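Local coordinates for putative uncharacterized protein (Chaetomium thermophilum, PDB 5T8V) that probably loads cohesin onto chromatin as a member of the Scc2/Nipped-B family, this chain being its C-terminal, HEAT-repeat fragment, at residues Phe698-Gly702 / Pro703-Lys707; Val737-Glu741 / Glu742-Asp746; Ala748-Val751 / Ile752-Trp756; Val792-Lys795 / Val796-Leu800; Ala810-Glu813 / Val814-Leu818. All blocks are in the same frame, centred on the assembly; numbering follows the deposited sequence.

Contact 1 (Phe698-Gly702 / Pro703-Lys707); sequences FSDAG and PGVRK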
loop_
_atom_site.group_PDB
_atom_site.type_symbol
_atom_site.label_atom_id
_atom_site.label_comp_id
_atom_site.label_asym_id
_atom_site.label_seq_id
_atom_site.Cartn_x
_atom_site.Cartn_y
_atom_site.Cartn_z
ATOM N N PHE A 698 -13.753 -2.136 9.138
ATOM C CA PHE A 698 -15.196 -2.122 8.927
ATOM C C PHE A 698 -15.769 -0.730 9.147
ATOM O O PHE A 698 -16.721 -0.336 8.466
ATOM C CB PHE A 698 -15.892 -3.122 9.857
ATOM C CG PHE A 698 -15.604 -4.571 9.543
ATOM C CD1 PHE A 698 -14.780 -4.932 8.488
ATOM C CD2 PHE A 698 -16.179 -5.577 10.307
ATOM C CE1 PHE A 698 -14.530 -6.260 8.211
ATOM C CE2 PHE A 698 -15.932 -6.908 10.031
ATOM C CZ PHE A 698 -15.109 -7.249 8.982
ATOM N N SER A 699 -15.207 0.028 10.087
ATOM C CA SER A 699 -15.661 1.387 10.373
ATOM C C SER A 699 -14.797 2.425 9.669
ATOM O O SER A 699 -14.471 3.470 10.239
ATOM C CB SER A 699 -15.680 1.633 11.878
ATOM O OG SER A 699 -14.371 1.611 12.420
ATOM N N ASP A 700 -14.412 2.155 8.427
ATOM C CA ASP A 700 -13.597 3.074 7.650
ATOM C C ASP A 700 -14.487 3.953 6.781
ATOM O O ASP A 700 -15.579 3.552 6.370
ATOM C CB ASP A 700 -12.603 2.302 6.779
ATOM C CG ASP A 700 -11.544 3.195 6.161
ATOM O OD1 ASP A 700 -11.869 4.336 5.771
ATOM O OD2 ASP A 700 -10.381 2.750 6.065
ATOM N N ALA A 701 -14.005 5.166 6.504
ATOM C CA ALA A 701 -14.796 6.127 5.743
ATOM C C ALA A 701 -15.178 5.565 4.377
ATOM O O ALA A 701 -16.362 5.506 4.024
ATOM C CB ALA A 701 -14.018 7.434 5.590
ATOM N N GLY A 702 -14.185 5.147 3.595
ATOM C CA GLY A 702 -14.421 4.672 2.254
ATOM C C GLY A 702 -15.383 3.497 2.212
ATOM O O GLY A 702 -15.207 2.508 2.929
ATOM N N PRO A 703 -16.426 3.575 1.376
ATOM C CA PRO A 703 -17.352 2.436 1.253
ATOM C C PRO A 703 -16.776 1.246 0.499
ATOM O O PRO A 703 -17.413 0.185 0.489
ATOM C CB PRO A 703 -18.553 3.035 0.509
ATOM C CG PRO A 703 -18.002 4.195 -0.230
ATOM C CD PRO A 703 -16.900 4.748 0.618
ATOM N N GLY A 704 -15.612 1.379 -0.129
ATOM C CA GLY A 704 -14.997 0.265 -0.825
ATOM C C GLY A 704 -14.003 -0.472 0.048
ATOM O O GLY A 704 -13.940 -1.707 0.044
ATOM N N VAL A 705 -13.216 0.290 0.811
ATOM C CA VAL A 705 -12.252 -0.317 1.722
ATOM C C VAL A 705 -12.968 -1.167 2.762
ATOM O O VAL A 705 -12.456 -2.211 3.183
ATOM C CB VAL A 705 -11.377 0.775 2.373
ATOM C CG1 VAL A 705 -12.218 1.726 3.207
ATOM C CG2 VAL A 705 -10.278 0.150 3.214
ATOM N N ARG A 706 -14.158 -0.744 3.193
ATOM C CA ARG A 706 -14.941 -1.558 4.118
ATOM C C ARG A 706 -15.328 -2.884 3.475
ATOM O O ARG A 706 -15.134 -3.955 4.061
ATOM C CB ARG A 706 -16.187 -0.794 4.567
ATOM C CG ARG A 706 -15.905 0.342 5.540
ATOM C CD ARG A 706 -17.187 1.025 5.998
ATOM N NE ARG A 706 -17.815 1.802 4.933
ATOM C CZ ARG A 706 -18.882 2.578 5.098
ATOM N NH1 ARG A 706 -19.451 2.691 6.292
ATOM N NH2 ARG A 706 -19.381 3.246 4.068
ATOM N N LYS A 707 -15.873 -2.827 2.257
ATOM C CA LYS A 707 -16.265 -4.043 1.553
ATOM C C LYS A 707 -15.085 -5.000 1.418
ATOM O O LYS A 707 -15.206 -6.200 1.698
ATOM C CB LYS A 707 -16.839 -3.681 0.181
ATOM C CG LYS A 707 -18.096 -2.816 0.256
ATOM C CD LYS A 707 -18.390 -2.089 -1.052
ATOM C CE LYS A 707 -19.016 -3.004 -2.093
ATOM N NZ LYS A 707 -19.479 -2.244 -3.289
#
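Phe698 and Arg706 come within 4.8 Å, CA to CA, because the loop 698-702 folds back beside the first turn of helix 703-719, where Arg706 N makes a weak hydrogen bond to Gly702 O. Arg706 lies among the carbonyls of the loop. Its CG stands anti to the carbonyl carbon and the chain bends at chi3 (-70°), which brings the carbonyls of Asp700 and Ala701 over one face of the guanidinium; NE gives Gly702 O a second weak bond (3.4 Å). A long, flat cation suits a place lined with oxygens.

The Asp700 side chain crosses that of Val705 at about a right angle, CG meeting Val705 CG1 at 3.4 Å, so the valine packs against the carboxylate while also touching Arg669, Asp670 and Leu673 of helix 666-682. Asp700 OD1 accepts from Gly702 N (3.3 Å), met from above the carboxylate plane, closing an Asx turn; OD2 has salt bridges to Arg669 and Arg697. Arg706 NH1 pairs with Asp739. An aspartate before the helix and a Val-Arg pair on its first turn are consistent with the Asp...Val-Arg signature of HEAT repeats, whose Asp and Arg pair from corner to corner as a ladder.

Contact 2 (Val737-Glu741 / Glu742-Asp746); sequences VQDPE and ESVRD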
loop_
_atom_site.group_PDB
_atom_site.type_symbol
_atom_site.label_atom_id
_atom_site.label_comp_id
_atom_site.label_asym_id
_atom_site.label_seq_id
_atom_site.Cartn_x
_atom_site.Cartn_y
_atom_site.Cartn_z
ATOM N N VAL A 737 -24.757 -4.240 8.925
ATOM C CA VAL A 737 -26.018 -4.381 8.203
ATOM C C VAL A 737 -26.773 -3.058 8.177
ATOM O O VAL A 737 -27.499 -2.773 7.218
ATOM C CB VAL A 737 -26.873 -5.501 8.822
ATOM C CG1 VAL A 737 -28.221 -5.610 8.110
ATOM C CG2 VAL A 737 -26.136 -6.829 8.759
ATOM N N GLN A 738 -26.622 -2.239 9.214
ATOM C CA GLN A 738 -27.217 -0.903 9.252
ATOM C C GLN A 738 -26.177 0.147 8.865
ATOM O O GLN A 738 -25.877 1.082 9.609
ATOM C CB GLN A 738 -27.801 -0.625 10.633
ATOM C CG GLN A 738 -29.022 -1.466 10.968
ATOM C CD GLN A 738 -29.561 -1.182 12.356
ATOM O OE1 GLN A 738 -28.847 -0.668 13.219
ATOM N NE2 GLN A 738 -30.828 -1.513 12.578
ATOM N N ASP A 739 -25.617 -0.031 7.659
ATOM C CA ASP A 739 -24.581 0.844 7.142
ATOM C C ASP A 739 -25.181 1.883 6.200
ATOM O O ASP A 739 -26.164 1.604 5.508
ATOM C CB ASP A 739 -23.521 0.033 6.389
ATOM C CG ASP A 739 -22.301 0.860 6.027
ATOM O OD1 ASP A 739 -22.393 1.682 5.092
ATOM O OD2 ASP A 739 -21.247 0.683 6.672
ATOM N N PRO A 740 -24.618 3.101 6.146
ATOM C CA PRO A 740 -25.134 4.108 5.207
ATOM C C PRO A 740 -25.261 3.598 3.778
ATOM O O PRO A 740 -26.366 3.562 3.228
ATOM C CB PRO A 740 -24.101 5.238 5.316
ATOM C CG PRO A 740 -23.606 5.137 6.714
ATOM C CD PRO A 740 -23.605 3.670 7.055
ATOM N N GLU A 741 -24.146 3.201 3.170
ATOM C CA GLU A 741 -24.180 2.706 1.800
ATOM C C GLU A 741 -25.033 1.444 1.717
ATOM O O GLU A 741 -25.189 0.707 2.693
ATOM C CB GLU A 741 -22.760 2.423 1.304
ATOM C CG GLU A 741 -22.602 2.485 -0.205
ATOM C CD GLU A 741 -22.626 3.907 -0.735
ATOM O OE1 GLU A 741 -22.784 4.843 0.076
ATOM O OE2 GLU A 741 -22.484 4.089 -1.964
ATOM N N GLU A 742 -25.594 1.198 0.532
ATOM C CA GLU A 742 -26.517 0.085 0.329
ATOM C C GLU A 742 -25.792 -1.187 -0.104
ATOM O O GLU A 742 -26.017 -2.263 0.465
ATOM C CB GLU A 742 -27.572 0.475 -0.713
ATOM C CG GLU A 742 -28.699 -0.537 -0.888
ATOM C CD GLU A 742 -29.603 -0.625 0.327
ATOM O OE1 GLU A 742 -29.529 0.273 1.192
ATOM O OE2 GLU A 742 -30.389 -1.592 0.416
ATOM N N SER A 743 -24.925 -1.078 -1.114
ATOM C CA SER A 743 -24.192 -2.244 -1.598
ATOM C C SER A 743 -23.455 -2.942 -0.463
ATOM O O SER A 743 -23.343 -4.175 -0.446
ATOM C CB SER A 743 -23.212 -1.822 -2.694
ATOM O OG SER A 743 -22.354 -0.787 -2.242
ATOM N N VAL A 744 -22.949 -2.171 0.502
ATOM C CA VAL A 744 -22.240 -2.772 1.624
ATOM C C VAL A 744 -23.202 -3.544 2.515
ATOM O O VAL A 744 -22.833 -4.576 3.088
ATOM C CB VAL A 744 -21.478 -1.694 2.415
ATOM C CG1 VAL A 744 -22.443 -0.758 3.114
ATOM C CG2 VAL A 744 -20.527 -2.335 3.411
ATOM N N ARG A 745 -24.440 -3.065 2.662
ATOM C CA ARG A 745 -25.446 -3.839 3.381
ATOM C C ARG A 745 -25.727 -5.148 2.658
ATOM O O ARG A 745 -25.775 -6.218 3.277
ATOM C CB ARG A 745 -26.740 -3.038 3.533
ATOM C CG ARG A 745 -26.602 -1.716 4.258
ATOM C CD ARG A 745 -27.948 -1.008 4.317
ATOM N NE ARG A 745 -27.824 0.445 4.251
ATOM C CZ ARG A 745 -28.851 1.276 4.100
ATOM N NH1 ARG A 745 -30.087 0.801 3.999
ATOM N NH2 ARG A 745 -28.645 2.585 4.050
ATOM N N ASP A 746 -25.927 -5.078 1.340
ATOM C CA ASP A 746 -26.141 -6.295 0.564
ATOM C C ASP A 746 -25.001 -7.284 0.774
ATOM O O ASP A 746 -25.231 -8.488 0.937
ATOM C CB ASP A 746 -26.289 -5.950 -0.919
ATOM C CG ASP A 746 -27.445 -5.007 -1.188
ATOM O OD1 ASP A 746 -28.428 -5.034 -0.417
ATOM O OD2 ASP A 746 -27.371 -4.238 -2.170
#
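Asp739 and the Val744-Arg745 pair fit the Asp...Val-Arg signature of HEAT repeats, where the loop 737-741 runs into helix 742-755. Asp739 lays its side chain across Val744 at about a right angle, OD1 and CG against Val744 CG1. Its OD1 takes a weak bond from Glu741 N (3.0 Å), while OD2 has a salt bridge to Arg736 besides that to Arg706. Aspartate is short enough to serve loop backbone and arginines alike.

Arg745 is directed at loop carbonyls and not at the Asp739 carboxylate. With CG beside the backbone N (chi1 -59°), the chain runs past Val737 O, and NE donates to Asp739 O, at a doubtfully short distance, and weakly to Glu741 O (3.1 Å). With Pro740 O, three carbonyls in a row face this donor-rich side chain. NH1 pairs with Glu742 OE1 (2.9 Å) by charge alone, the oxygen well out of the guanidinium plane. NH2 donates to Pro740 O at 2.6 Å, from 35° above the carbonyl plane.

Contact 3 (Ala748-Val751 / Ile752-Trp756); sequences ARQV and IEEIW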
loop_
_atom_site.group_PDB
_atom_site.type_symbol
_atom_site.label_atom_id
_atom_site.label_comp_id
_atom_site.label_asym_id
_atom_site.label_seq_id
_atom_site.Cartn_x
_atom_site.Cartn_y
_atom_site.Cartn_z
ATOM N N ALA A 748 -22.923 -7.443 3.418
ATOM C CA ALA A 748 -23.013 -7.944 4.785
ATOM C C ALA A 748 -24.022 -9.081 4.880
ATOM O O ALA A 748 -23.705 -10.173 5.369
ATOM C CB ALA A 748 -23.391 -6.805 5.735
ATOM N N ARG A 749 -25.247 -8.841 4.407
ATOM C CA ARG A 749 -26.249 -9.899 4.365
ATOM C C ARG A 749 -25.692 -11.141 3.683
ATOM O O ARG A 749 -25.616 -12.211 4.287
ATOM C CB ARG A 749 -27.507 -9.410 3.644
ATOM C CG ARG A 749 -28.309 -8.388 4.422
ATOM C CD ARG A 749 -29.647 -8.119 3.756
ATOM N NE ARG A 749 -30.275 -6.906 4.275
ATOM C CZ ARG A 749 -30.073 -5.685 3.790
ATOM N NH1 ARG A 749 -29.254 -5.493 2.761
ATOM N NH2 ARG A 749 -30.692 -4.647 4.335
ATOM N N GLN A 750 -25.285 -11.008 2.418
ATOM C CA GLN A 750 -24.733 -12.130 1.664
ATOM C C GLN A 750 -23.766 -12.966 2.502
ATOM O O GLN A 750 -23.965 -14.172 2.702
ATOM C CB GLN A 750 -24.038 -11.589 0.407
ATOM C CG GLN A 750 -23.106 -12.574 -0.294
ATOM C CD GLN A 750 -23.807 -13.850 -0.716
ATOM O OE1 GLN A 750 -23.294 -14.950 -0.506
ATOM N NE2 GLN A 750 -24.980 -13.710 -1.325
ATOM N N VAL A 751 -22.713 -12.323 3.008
ATOM C CA VAL A 751 -21.678 -13.043 3.746
ATOM C C VAL A 751 -22.279 -13.743 4.959
ATOM O O VAL A 751 -22.003 -14.919 5.219
ATOM C CB VAL A 751 -20.546 -12.082 4.153
ATOM C CG1 VAL A 751 -19.493 -12.809 4.980
ATOM C CG2 VAL A 751 -19.909 -11.461 2.917
ATOM N N ILE A 752 -23.109 -13.028 5.722
ATOM C CA ILE A 752 -23.681 -13.614 6.931
ATOM C C ILE A 752 -24.526 -14.834 6.582
ATOM O O ILE A 752 -24.508 -15.845 7.295
ATOM C CB ILE A 752 -24.488 -12.553 7.700
ATOM C CG1 ILE A 752 -23.561 -11.416 8.139
ATOM C CG2 ILE A 752 -25.171 -13.170 8.920
ATOM C CD1 ILE A 752 -24.282 -10.164 8.556
ATOM N N GLU A 753 -25.275 -14.763 5.480
ATOM C CA GLU A 753 -26.023 -15.924 5.015
ATOM C C GLU A 753 -25.087 -17.077 4.689
ATOM O O GLU A 753 -25.412 -18.244 4.939
ATOM C CB GLU A 753 -26.859 -15.563 3.785
ATOM C CG GLU A 753 -27.854 -14.432 3.998
ATOM C CD GLU A 753 -28.782 -14.234 2.813
ATOM O OE1 GLU A 753 -28.869 -15.144 1.963
ATOM O OE2 GLU A 753 -29.421 -13.164 2.730
ATOM N N GLU A 754 -23.915 -16.772 4.129
ATOM C CA GLU A 754 -23.000 -17.833 3.724
ATOM C C GLU A 754 -22.369 -18.521 4.931
ATOM O O GLU A 754 -22.343 -19.755 5.009
ATOM C CB GLU A 754 -21.919 -17.268 2.802
ATOM C CG GLU A 754 -20.976 -18.323 2.247
ATOM C CD GLU A 754 -19.987 -17.752 1.252
ATOM O OE1 GLU A 754 -20.171 -16.589 0.830
ATOM O OE2 GLU A 754 -19.025 -18.463 0.894
ATOM N N ILE A 755 -21.858 -17.740 5.886
ATOM C CA ILE A 755 -21.067 -18.312 6.972
ATOM C C ILE A 755 -21.909 -18.818 8.141
ATOM O O ILE A 755 -21.438 -19.679 8.899
ATOM C CB ILE A 755 -20.033 -17.295 7.495
ATOM C CG1 ILE A 755 -20.728 -16.054 8.072
ATOM C CG2 ILE A 755 -19.067 -16.909 6.377
ATOM C CD1 ILE A 755 -19.780 -15.054 8.716
ATOM N N TRP A 756 -23.131 -18.316 8.311
ATOM C CA TRP A 756 -23.997 -18.728 9.411
ATOM C C TRP A 756 -25.158 -19.602 8.962
ATOM O O TRP A 756 -25.418 -20.644 9.573
ATOM C CB TRP A 756 -24.544 -17.495 10.146
ATOM C CG TRP A 756 -23.652 -16.989 11.241
ATOM C CD1 TRP A 756 -22.304 -17.173 11.356
ATOM C CD2 TRP A 756 -24.050 -16.221 12.382
ATOM N NE1 TRP A 756 -21.839 -16.562 12.495
ATOM C CE2 TRP A 756 -22.892 -15.972 13.144
ATOM C CE3 TRP A 756 -25.274 -15.718 12.833
ATOM C CZ2 TRP A 756 -22.922 -15.243 14.330
ATOM C CZ3 TRP A 756 -25.301 -14.995 14.011
ATOM C CH2 TRP A 756 -24.132 -14.765 14.746
#
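Ala748 starts the turn by accepting from Ile752 N through its O (2.9 Å), and its small CB lies 4.5 Å from Ile752 CD1. Beside the backbone N (chi1 -62°), Ile752 CG1 runs back along the Ala748 carbonyl and carries CD1 toward the alanine. A glycine in place of Ile752 would probably leave a gap beside Ala748 CB and let Val737 and Leu734 pack less closely here.

Arg749 O receives Glu753 N at 2.8 Å, and Glu753 CG rests over the same carbonyl. At Gln750 the O accepts from Glu754 N, while the side chain bends at chi2, bringing its OE1 to 3.8 Å from Glu754 OE1. Glu754 OE1 instead has a salt bridge to Lys714. Val751 O accepts from Ile755 N (2.9 Å), and Val751 CG1 faces Ile755 CG2 at 4.4 Å.

With its backbone satisfied by i to i+4 bonds, helix 742-755 is an amphipathic helix of the HEAT-repeat solenoid, apolar toward adjoining helices and the loop residue Val737, polar where more accessible.

Contact 4 (Val792-Lys795 / Val796-Leu800); sequences VLDK and VLQAL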
loop_
_atom_site.group_PDB
_atom_site.type_symbol
_atom_site.label_atom_id
_atom_site.label_comp_id
_atom_site.label_asym_id
_atom_site.label_seq_id
_atom_site.Cartn_x
_atom_site.Cartn_y
_atom_site.Cartn_z
ATOM N N VAL A 792 -30.279 -6.098 15.026
ATOM C CA VAL A 792 -29.694 -6.255 13.698
ATOM C C VAL A 792 -29.855 -7.690 13.220
ATOM O O VAL A 792 -30.382 -7.944 12.132
ATOM C CB VAL A 792 -28.216 -5.828 13.703
ATOM C CG1 VAL A 792 -27.716 -5.700 12.287
ATOM C CG2 VAL A 792 -28.020 -4.506 14.449
ATOM N N LEU A 793 -29.404 -8.654 14.028
ATOM C CA LEU A 793 -29.566 -10.059 13.666
ATOM C C LEU A 793 -31.033 -10.397 13.431
ATOM O O LEU A 793 -31.362 -11.187 12.538
ATOM C CB LEU A 793 -28.976 -10.957 14.754
ATOM C CG LEU A 793 -29.231 -12.462 14.613
ATOM C CD1 LEU A 793 -28.872 -12.962 13.223
ATOM C CD2 LEU A 793 -28.441 -13.233 15.657
ATOM N N ASP A 794 -31.931 -9.809 14.223
ATOM C CA ASP A 794 -33.357 -10.000 13.986
ATOM C C ASP A 794 -33.723 -9.607 12.560
ATOM O O ASP A 794 -34.359 -10.381 11.833
ATOM C CB ASP A 794 -34.170 -9.190 14.997
ATOM C CG ASP A 794 -35.656 -9.217 14.706
ATOM O OD1 ASP A 794 -36.137 -10.226 14.149
ATOM O OD2 ASP A 794 -36.345 -8.227 15.034
ATOM N N LYS A 795 -33.316 -8.409 12.136
ATOM C CA LYS A 795 -33.646 -7.971 10.785
ATOM C C LYS A 795 -32.911 -8.769 9.714
ATOM O O LYS A 795 -33.383 -8.827 8.573
ATOM C CB LYS A 795 -33.353 -6.478 10.632
ATOM C CG LYS A 795 -34.386 -5.589 11.314
ATOM C CD LYS A 795 -35.721 -5.590 10.566
ATOM C CE LYS A 795 -36.879 -5.202 11.476
ATOM N NZ LYS A 795 -37.232 -6.288 12.439
ATOM N N VAL A 796 -31.775 -9.385 10.044
ATOM C CA VAL A 796 -31.127 -10.292 9.100
ATOM C C VAL A 796 -31.977 -11.541 8.908
ATOM O O VAL A 796 -32.219 -11.983 7.778
ATOM C CB VAL A 796 -29.707 -10.649 9.578
ATOM C CG1 VAL A 796 -29.048 -11.642 8.622
ATOM C CG2 VAL A 796 -28.852 -9.399 9.698
ATOM N N LEU A 797 -32.442 -12.130 10.013
ATOM C CA LEU A 797 -33.281 -13.319 9.922
ATOM C C LEU A 797 -34.589 -13.020 9.201
ATOM O O LEU A 797 -35.096 -13.859 8.448
ATOM C CB LEU A 797 -33.557 -13.877 11.319
ATOM C CG LEU A 797 -32.472 -14.772 11.919
ATOM C CD1 LEU A 797 -32.742 -15.014 13.394
ATOM C CD2 LEU A 797 -32.390 -16.095 11.170
ATOM N N GLN A 798 -35.156 -11.832 9.420
ATOM C CA GLN A 798 -36.402 -11.487 8.743
ATOM C C GLN A 798 -36.167 -11.208 7.263
ATOM O O GLN A 798 -36.962 -11.628 6.415
ATOM C CB GLN A 798 -37.058 -10.288 9.425
ATOM C CG GLN A 798 -37.902 -10.674 10.628
ATOM C CD GLN A 798 -38.512 -9.479 11.324
ATOM O OE1 GLN A 798 -38.198 -8.331 11.006
ATOM N NE2 GLN A 798 -39.394 -9.740 12.282
ATOM N N ALA A 799 -35.083 -10.506 6.932
ATOM C CA ALA A 799 -34.726 -10.299 5.534
ATOM C C ALA A 799 -34.291 -11.586 4.847
ATOM O O ALA A 799 -34.187 -11.607 3.615
ATOM C CB ALA A 799 -33.609 -9.260 5.425
ATOM N N LEU A 800 -34.040 -12.652 5.605
ATOM C CA LEU A 800 -33.591 -13.926 5.059
ATOM C C LEU A 800 -34.726 -14.926 4.885
ATOM O O LEU A 800 -34.776 -15.626 3.869
ATOM C CB LEU A 800 -32.514 -14.526 5.971
ATOM C CG LEU A 800 -31.654 -15.684 5.457
ATOM C CD1 LEU A 800 -30.378 -15.748 6.275
ATOM C CD2 LEU A 800 -32.371 -17.022 5.525
#
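Lys795 and Gln798 cross at the more exposed edge of helix 791-801. Lysine bends at chi2 (-72°) and again at chi4, which curls NZ over to Gln798 OE1, to which it donates at 2.7 Å from 38° above the amide's carbonyl plane. The same NZ forms a salt bridge with the buried Asp794, at OD2 (3.4 Å). Asp794 and Gln798 meet less closely: OD1 is 3.8 Å from NE2, and the carboxylate and amide planes are 61° apart. Lysine can thus serve two acceptors, and its charge is probably offset by the aspartate. A leucine in place of Gln798 would probably cost Lys795 NZ its amide acceptor and let the lysine end swing more freely about Asp794.

On another side of the helix, Leu793 points CD1 at Leu797 CG (4.2 Å) and at Val796 CB, while Val796 CG2 rests over Val792 O. Branched, apolar residues suit this buried side. Backbone bonds such as Leu797 N to Leu793 O (2.9 Å) run beneath.

Within the HEAT-repeat solenoid, Leu793, Asp794 and Leu797 lie against helix 839-852, Leu797 and Leu800 also against helix 808-824, and Val792 and Val796 against Val737 before helix 742-755.

Contact 5 (Ala810-Glu813 / Val814-Leu818); sequences ASME and VCRKL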
loop_
_atom_site.group_PDB
_atom_site.type_symbol
_atom_site.label_atom_id
_atom_site.label_comp_id
_atom_site.label_asym_id
_atom_site.label_seq_id
_atom_site.Cartn_x
_atom_site.Cartn_y
_atom_site.Cartn_z
ATOM N N ALA A 810 -35.553 -23.212 1.729
ATOM C CA ALA A 810 -34.356 -24.010 1.970
ATOM C C ALA A 810 -33.622 -23.552 3.225
ATOM O O ALA A 810 -33.159 -24.382 4.013
ATOM C CB ALA A 810 -33.429 -23.944 0.757
ATOM N N SER A 811 -33.509 -22.239 3.425
ATOM C CA SER A 811 -32.860 -21.693 4.610
ATOM C C SER A 811 -33.787 -21.629 5.816
ATOM O O SER A 811 -33.389 -21.093 6.857
ATOM C CB SER A 811 -32.317 -20.293 4.311
ATOM O OG SER A 811 -33.374 -19.374 4.095
ATOM N N MET A 812 -35.009 -22.151 5.703
ATOM C CA MET A 812 -35.945 -22.128 6.822
ATOM C C MET A 812 -35.658 -23.259 7.801
ATOM O O MET A 812 -35.528 -23.030 9.010
ATOM C CB MET A 812 -37.379 -22.228 6.294
ATOM C CG MET A 812 -38.465 -22.091 7.353
ATOM S SD MET A 812 -38.728 -20.392 7.892
ATOM C CE MET A 812 -40.199 -20.588 8.894
ATOM N N GLU A 813 -35.549 -24.488 7.296
ATOM C CA GLU A 813 -35.373 -25.637 8.172
ATOM C C GLU A 813 -33.975 -25.701 8.774
ATOM O O GLU A 813 -33.779 -26.399 9.775
ATOM C CB GLU A 813 -35.692 -26.921 7.408
ATOM C CG GLU A 813 -37.187 -27.130 7.208
ATOM C CD GLU A 813 -37.511 -28.097 6.089
ATOM O OE1 GLU A 813 -36.879 -29.171 6.027
ATOM O OE2 GLU A 813 -38.400 -27.780 5.269
ATOM N N VAL A 814 -33.001 -24.991 8.200
ATOM C CA VAL A 814 -31.698 -24.889 8.850
ATOM C C VAL A 814 -31.807 -24.029 10.102
ATOM O O VAL A 814 -31.154 -24.299 11.117
ATOM C CB VAL A 814 -30.639 -24.344 7.871
ATOM C CG1 VAL A 814 -30.723 -22.822 7.740
ATOM C CG2 VAL A 814 -29.244 -24.776 8.303
ATOM N N CYS A 815 -32.635 -22.981 10.052
ATOM C CA CYS A 815 -32.938 -22.223 11.260
ATOM C C CYS A 815 -33.787 -23.048 12.216
ATOM O O CYS A 815 -33.632 -22.947 13.439
ATOM C CB CYS A 815 -33.650 -20.919 10.902
ATOM S SG CYS A 815 -32.633 -19.728 10.004
ATOM N N ARG A 816 -34.689 -23.872 11.680
ATOM C CA ARG A 816 -35.480 -24.743 12.543
ATOM C C ARG A 816 -34.582 -25.686 13.332
ATOM O O ARG A 816 -34.784 -25.885 14.535
ATOM C CB ARG A 816 -36.494 -25.533 11.714
ATOM C CG ARG A 816 -37.260 -26.580 12.513
ATOM C CD ARG A 816 -38.458 -27.128 11.752
ATOM N NE ARG A 816 -39.528 -26.137 11.616
ATOM C CZ ARG A 816 -39.916 -25.566 10.476
ATOM N NH1 ARG A 816 -39.340 -25.878 9.322
ATOM N NH2 ARG A 816 -40.901 -24.677 10.490
ATOM N N LYS A 817 -33.579 -26.273 12.675
ATOM C CA LYS A 817 -32.678 -27.187 13.365
ATOM C C LYS A 817 -31.627 -26.459 14.191
ATOM O O LYS A 817 -31.087 -27.047 15.134
ATOM C CB LYS A 817 -32.003 -28.123 12.359
ATOM C CG LYS A 817 -32.972 -29.118 11.728
ATOM C CD LYS A 817 -32.266 -30.361 11.196
ATOM C CE LYS A 817 -31.672 -30.135 9.814
ATOM N NZ LYS A 817 -32.722 -29.955 8.772
ATOM N N LEU A 818 -31.324 -25.200 13.866
ATOM C CA LEU A 818 -30.501 -24.390 14.757
ATOM C C LEU A 818 -31.224 -24.145 16.075
ATOM O O LEU A 818 -30.692 -24.437 17.153
ATOM C CB LEU A 818 -30.142 -23.061 14.087
ATOM C CG LEU A 818 -28.949 -23.073 13.130
ATOM C CD1 LEU A 818 -28.893 -21.773 12.345
ATOM C CD2 LEU A 818 -27.646 -23.288 13.887
#
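Met812 and Arg816, and Glu813 and Lys817, are tied by backbone hydrogen bonds one helical turn apart: Arg816 N donates to Met812 O and Lys817 N to Glu813 O, each at 2.9 Å. The turn before is slacker, since Val814 N is 4.2 Å from Ala810 O.

Glu813 and Arg816 lie side by side and point the same way, yet OE2 is 4.6 Å from NH1, beyond a salt bridge, and the carboxylate is turned 46° from the guanidinium plane. What touches is the shaft of the glutamate, its CG at the edge of the guanidinium 3.3 Å from NH1. The Arg816 chain bends at chi3 (-70°) to reach there, and its NH2 makes a weak hydrogen bond to Ser855 O. Lys817 also bends back, with NZ about 5.0 Å from Glu813 OE1, so any attraction is probably loose.

These charged residues lie on the outer side of helix 808-824 of the HEAT-repeat solenoid, whose other side packs on helix 791-801.

Among the remaining contacts, Val814 sets CG1 between the backbone N and carbonyl carbon (chi1 80°), which lays it on Ser811 O at 3.3 Å. Cys815, compact enough for a buried position, meets Leu797 and Phe757. Ser811 hydrogen-bonds through OG to Thr807 O and touches Leu800; Met812 spreads over Leu801, Glu853 and Ser855.

How the contacts relate
All five contacts fall within one stretch of the HEAT-repeat solenoid, lying in order from contact 1, its centre about 16 Å from the chain's centre, to contact 5, its centre about 42 Å from it. Contacts 1 and 2 are equivalent loop-to-helix corners, joined by the Arg706-Asp739 salt bridge; the first is buried, the second partly open, and both use arginine against carbonyls. Contacts 3, 4 and 5 instead lie within single helices and are of the i to i+4 kind, with one apolar side and one charged. Contacts 2 and 3 share helix 742-755. Val737 of contact 2 packs on both contacts 3 and 4, and contact 4 packs in turn on contact 5, whose charged pairs stay beyond salt-bridge distance.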